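Local atomic coordinates of putative glutathione transferase (Sphingobium chlorophenolicum, PDB entry 4FQU), a protein that catalyses the glutathione-dependent reduction of glutathionyl-hydroquinones to hydroquinones and takes part in the degradation of the pollutant pentachlorophenol. Residues D158-N172 with L219-L231. Numbering follows the deposited sequence.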
# COMPACT_ATOMS: atom_id res chain seq x y z
N ASP A 158 -12.99 -23.56 -27.16
CA ASP A 158 -14.21 -23.62 -26.35
C ASP A 158 -13.82 -23.47 -24.90
O ASP A 158 -13.29 -24.41 -24.29
CB ASP A 158 -14.97 -24.93 -26.56
CG ASP A 158 -16.29 -25.02 -25.73
OD1 ASP A 158 -16.78 -23.98 -25.22
OD2 ASP A 158 -16.86 -26.15 -25.62
N TYR A 159 -14.01 -22.26 -24.36
CA TYR A 159 -13.48 -21.95 -23.04
C TYR A 159 -14.55 -22.15 -21.98
O TYR A 159 -14.37 -21.77 -20.82
CB TYR A 159 -12.91 -20.55 -23.01
CG TYR A 159 -11.78 -20.38 -23.95
CD1 TYR A 159 -10.48 -20.67 -23.57
CD2 TYR A 159 -12.00 -19.95 -25.24
CE1 TYR A 159 -9.43 -20.52 -24.44
CE2 TYR A 159 -10.96 -19.81 -26.13
CZ TYR A 159 -9.68 -20.10 -25.72
OH TYR A 159 -8.68 -19.96 -26.62
N TYR A 160 -15.66 -22.76 -22.40
CA TYR A 160 -16.73 -23.13 -21.51
C TYR A 160 -17.25 -24.51 -21.92
O TYR A 160 -18.41 -24.68 -22.29
CB TYR A 160 -17.84 -22.08 -21.59
CG TYR A 160 -18.81 -22.17 -20.45
CD1 TYR A 160 -18.37 -22.46 -19.16
CD2 TYR A 160 -20.16 -21.95 -20.64
CE1 TYR A 160 -19.24 -22.54 -18.10
CE2 TYR A 160 -21.04 -22.03 -19.58
CZ TYR A 160 -20.58 -22.33 -18.32
OH TYR A 160 -21.46 -22.40 -17.26
N PRO A 161 -16.36 -25.51 -21.86
CA PRO A 161 -16.58 -26.90 -22.28
C PRO A 161 -17.76 -27.52 -21.57
O PRO A 161 -17.68 -27.62 -20.35
CB PRO A 161 -15.32 -27.61 -21.77
CG PRO A 161 -14.32 -26.59 -21.71
CD PRO A 161 -15.03 -25.34 -21.28
N ALA A 162 -18.80 -27.95 -22.29
CA ALA A 162 -19.98 -28.48 -21.60
C ALA A 162 -19.59 -29.50 -20.57
O ALA A 162 -20.21 -29.56 -19.52
CB ALA A 162 -20.92 -29.11 -22.56
N GLU A 163 -18.56 -30.29 -20.88
CA GLU A 163 -18.13 -31.36 -19.98
C GLU A 163 -17.80 -30.88 -18.58
O GLU A 163 -17.76 -31.70 -17.65
CB GLU A 163 -16.91 -32.11 -20.55
CG GLU A 163 -16.26 -33.12 -19.55
CD GLU A 163 -15.08 -33.92 -20.16
OE1 GLU A 163 -14.66 -33.58 -21.30
OE2 GLU A 163 -14.57 -34.89 -19.51
N PHE A 164 -17.59 -29.56 -18.44
CA PHE A 164 -16.92 -28.96 -17.28
C PHE A 164 -17.63 -27.78 -16.69
O PHE A 164 -17.20 -27.23 -15.69
CB PHE A 164 -15.56 -28.49 -17.70
CG PHE A 164 -14.62 -29.60 -18.07
CD1 PHE A 164 -14.35 -29.88 -19.39
CD2 PHE A 164 -13.98 -30.35 -17.09
CE1 PHE A 164 -13.46 -30.89 -19.72
CE2 PHE A 164 -13.09 -31.32 -17.41
CZ PHE A 164 -12.84 -31.61 -18.72
N ARG A 165 -18.72 -27.40 -17.32
CA ARG A 165 -19.41 -26.19 -16.90
C ARG A 165 -19.68 -26.13 -15.40
O ARG A 165 -19.36 -25.13 -14.78
CB ARG A 165 -20.66 -25.96 -17.73
CG ARG A 165 -20.38 -25.88 -19.21
CD ARG A 165 -21.50 -25.16 -19.95
NE ARG A 165 -21.06 -24.81 -21.29
CZ ARG A 165 -21.53 -25.36 -22.40
NH1 ARG A 165 -22.47 -26.28 -22.32
NH2 ARG A 165 -21.06 -24.97 -23.58
N PRO A 166 -20.22 -27.21 -14.80
CA PRO A 166 -20.38 -27.21 -13.34
C PRO A 166 -19.12 -26.77 -12.60
O PRO A 166 -19.19 -25.79 -11.85
CB PRO A 166 -20.66 -28.67 -13.03
CG PRO A 166 -20.11 -29.40 -14.20
CD PRO A 166 -20.47 -28.54 -15.35
N GLU A 167 -17.99 -27.44 -12.81
CA GLU A 167 -16.80 -27.01 -12.05
C GLU A 167 -16.36 -25.60 -12.38
O GLU A 167 -16.06 -24.82 -11.47
CB GLU A 167 -15.60 -27.94 -12.21
CG GLU A 167 -14.45 -27.39 -11.49
CD GLU A 167 -13.30 -28.34 -11.44
OE1 GLU A 167 -13.23 -29.20 -12.36
OE2 GLU A 167 -12.47 -28.23 -10.49
N ILE A 168 -16.31 -25.27 -13.66
CA ILE A 168 -16.00 -23.90 -14.02
C ILE A 168 -16.89 -22.95 -13.23
O ILE A 168 -16.40 -22.01 -12.62
CB ILE A 168 -16.22 -23.65 -15.46
CG1 ILE A 168 -15.31 -24.58 -16.25
CG2 ILE A 168 -15.88 -22.26 -15.72
CD1 ILE A 168 -15.14 -24.19 -17.68
N ASP A 169 -18.18 -23.24 -13.20
CA ASP A 169 -19.15 -22.43 -12.47
C ASP A 169 -18.81 -22.28 -10.99
O ASP A 169 -18.70 -21.16 -10.49
CB ASP A 169 -20.54 -22.99 -12.64
CG ASP A 169 -21.15 -22.61 -13.97
OD1 ASP A 169 -20.65 -21.66 -14.60
OD2 ASP A 169 -22.15 -23.25 -14.36
N ARG A 170 -18.63 -23.41 -10.29
CA ARG A 170 -18.19 -23.37 -8.90
C ARG A 170 -17.06 -22.36 -8.69
O ARG A 170 -17.10 -21.53 -7.77
CB ARG A 170 -17.69 -24.72 -8.47
CG ARG A 170 -18.63 -25.54 -7.63
CD ARG A 170 -17.83 -26.57 -6.83
NE ARG A 170 -17.16 -27.55 -7.68
CZ ARG A 170 -17.79 -28.25 -8.63
NH1 ARG A 170 -19.10 -28.08 -8.84
NH2 ARG A 170 -17.10 -29.12 -9.37
N ILE A 171 -16.04 -22.45 -9.54
CA ILE A 171 -14.85 -21.62 -9.39
C ILE A 171 -15.12 -20.20 -9.75
O ILE A 171 -14.70 -19.31 -9.03
CB ILE A 171 -13.68 -22.15 -10.21
CG1 ILE A 171 -13.22 -23.46 -9.62
CG2 ILE A 171 -12.48 -21.26 -10.11
CD1 ILE A 171 -12.05 -23.97 -10.29
N ASN A 172 -15.82 -19.95 -10.85
CA ASN A 172 -16.11 -18.57 -11.19
C ASN A 172 -16.85 -17.88 -10.09
O ASN A 172 -16.67 -16.67 -9.89
CB ASN A 172 -16.95 -18.43 -12.43
CG ASN A 172 -16.18 -18.64 -13.66
OD1 ASN A 172 -16.74 -19.03 -14.66
ND2 ASN A 172 -14.86 -18.42 -13.61
N LEU A 219 -6.85 -24.26 -14.31
CA LEU A 219 -7.80 -24.46 -13.23
C LEU A 219 -8.70 -25.65 -13.46
O LEU A 219 -9.09 -26.27 -12.49
CB LEU A 219 -8.67 -23.22 -13.05
CG LEU A 219 -7.97 -22.03 -12.44
CD1 LEU A 219 -8.82 -20.81 -12.69
CD2 LEU A 219 -7.76 -22.26 -10.99
N VAL A 220 -9.05 -25.96 -14.71
CA VAL A 220 -10.12 -26.92 -14.96
C VAL A 220 -9.89 -27.92 -16.08
O VAL A 220 -9.70 -27.57 -17.23
CB VAL A 220 -11.39 -26.22 -15.25
CG1 VAL A 220 -12.48 -27.23 -15.53
CG2 VAL A 220 -11.73 -25.28 -14.10
N GLY A 221 -9.95 -29.19 -15.74
CA GLY A 221 -9.18 -30.14 -16.48
C GLY A 221 -7.77 -29.56 -16.69
O GLY A 221 -7.15 -28.96 -15.77
N ASP A 222 -7.26 -29.75 -17.90
CA ASP A 222 -5.99 -29.19 -18.26
C ASP A 222 -6.16 -28.48 -19.56
O ASP A 222 -5.62 -28.89 -20.57
CB ASP A 222 -4.91 -30.27 -18.33
CG ASP A 222 -3.85 -30.09 -17.24
OD1 ASP A 222 -2.67 -30.41 -17.52
OD2 ASP A 222 -4.21 -29.59 -16.12
N ARG A 223 -6.96 -27.43 -19.49
CA ARG A 223 -7.41 -26.65 -20.63
C ARG A 223 -7.49 -25.24 -20.11
O ARG A 223 -8.00 -25.02 -18.99
CB ARG A 223 -8.80 -27.12 -21.07
CG ARG A 223 -8.87 -28.62 -21.36
CD ARG A 223 -10.28 -29.26 -21.26
NE ARG A 223 -11.01 -29.20 -22.51
CZ ARG A 223 -11.30 -28.06 -23.13
NH1 ARG A 223 -10.91 -26.90 -22.61
NH2 ARG A 223 -11.99 -28.07 -24.28
N LEU A 224 -6.97 -24.28 -20.86
CA LEU A 224 -7.28 -22.89 -20.58
C LEU A 224 -8.78 -22.73 -20.70
O LEU A 224 -9.36 -23.13 -21.66
CB LEU A 224 -6.59 -21.97 -21.58
CG LEU A 224 -7.08 -20.55 -21.43
CD1 LEU A 224 -6.47 -19.97 -20.17
CD2 LEU A 224 -6.75 -19.68 -22.62
N THR A 225 -9.44 -22.17 -19.70
CA THR A 225 -10.88 -21.96 -19.80
C THR A 225 -11.30 -20.63 -19.18
O THR A 225 -10.46 -19.83 -18.72
CB THR A 225 -11.66 -23.06 -19.12
OG1 THR A 225 -11.67 -22.81 -17.71
CG2 THR A 225 -11.00 -24.40 -19.38
N GLU A 226 -12.60 -20.35 -19.17
CA GLU A 226 -13.02 -19.01 -18.80
C GLU A 226 -12.76 -18.78 -17.33
O GLU A 226 -12.70 -17.64 -16.88
CB GLU A 226 -14.47 -18.71 -19.18
CG GLU A 226 -15.52 -19.18 -18.20
CD GLU A 226 -16.86 -18.68 -18.60
OE1 GLU A 226 -17.31 -18.98 -19.72
OE2 GLU A 226 -17.46 -17.89 -17.85
N ALA A 227 -12.55 -19.87 -16.59
CA ALA A 227 -12.14 -19.76 -15.19
C ALA A 227 -10.87 -18.94 -15.09
O ALA A 227 -10.87 -17.92 -14.43
CB ALA A 227 -11.95 -21.10 -14.58
N ASP A 228 -9.80 -19.36 -15.77
CA ASP A 228 -8.52 -18.64 -15.70
C ASP A 228 -8.68 -17.25 -16.29
O ASP A 228 -8.10 -16.28 -15.79
CB ASP A 228 -7.40 -19.37 -16.45
CG ASP A 228 -7.52 -20.88 -16.34
OD1 ASP A 228 -8.26 -21.50 -17.15
OD2 ASP A 228 -6.88 -21.46 -15.43
N ILE A 229 -9.48 -17.15 -17.34
CA ILE A 229 -9.60 -15.89 -18.03
C ILE A 229 -10.24 -14.82 -17.14
O ILE A 229 -10.08 -13.64 -17.37
CB ILE A 229 -10.38 -16.07 -19.31
CG1 ILE A 229 -9.62 -17.03 -20.19
CG2 ILE A 229 -10.54 -14.78 -20.04
CD1 ILE A 229 -9.98 -16.90 -21.60
N ARG A 230 -10.96 -15.22 -16.11
CA ARG A 230 -11.53 -14.21 -15.23
C ARG A 230 -10.70 -14.09 -13.96
O ARG A 230 -10.78 -13.10 -13.24
CB ARG A 230 -12.97 -14.55 -14.89
CG ARG A 230 -13.90 -14.62 -16.07
CD ARG A 230 -15.06 -15.55 -15.82
NE ARG A 230 -15.60 -15.39 -14.49
CZ ARG A 230 -16.89 -15.36 -14.21
NH1 ARG A 230 -17.79 -15.45 -15.20
NH2 ARG A 230 -17.26 -15.21 -12.95
N LEU A 231 -9.90 -15.10 -13.67
CA LEU A 231 -9.01 -14.96 -12.55
C LEU A 231 -7.82 -14.09 -12.93
O LEU A 231 -7.37 -13.26 -12.13
CB LEU A 231 -8.54 -16.32 -12.08
CG LEU A 231 -7.37 -16.24 -11.12
CD1 LEU A 231 -7.74 -15.60 -9.84
CD2 LEU A 231 -6.95 -17.62 -10.82
O HOH W 1 -14.38 -15.57 -12.14
O HOH W 2 -13.07 -17.11 -12.30
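Glu226 N donates to Tyr159 O (2.8 Å), tying the loop ahead of helical segment 165-172 to the first residue of segment 226-231, whose N-terminus is closed by the Thr225–Asp228 capping box. It illustrates how near-parallel helices, here at 16° between these segments, can be joined through a loop and packed beyond it. With CG anti to its carbonyl carbon (chi1 -62°), Tyr159 crosses Leu224 at a slant, CE1 at Leu224 CD2 and CD1 near Leu224 O. Deeper in, Val220 CG1 touches both Phe164 CD2 (3.8 Å) and Ile168 CG1, while its CG2 meets Ile171 CD1. Pro161 CG lies over one face of the Arg223 guanidinium. The Asn172 amide carbon CG rests centrally over the Arg230 guanidinium, 3.3 Å above its plane; water 1 accepts from Arg230 NE at 2.7 Å and is only weakly bonded to Asn172. An alanine in place of Arg230 would probably leave the Asn172 amide freer to turn and cost water 1 its NE donor. Glu226 OE1 is salt-bridged to Arg143, beside Tyr160. Within the all-helical C-terminal GST domain, helices 165-180 and 226-245 thus pack together, with helix 192-212 against Ile171 and Leu219, and thioredoxin-like-domain helices 54-65 and 138-146 against Tyr159 and Glu226, respectively.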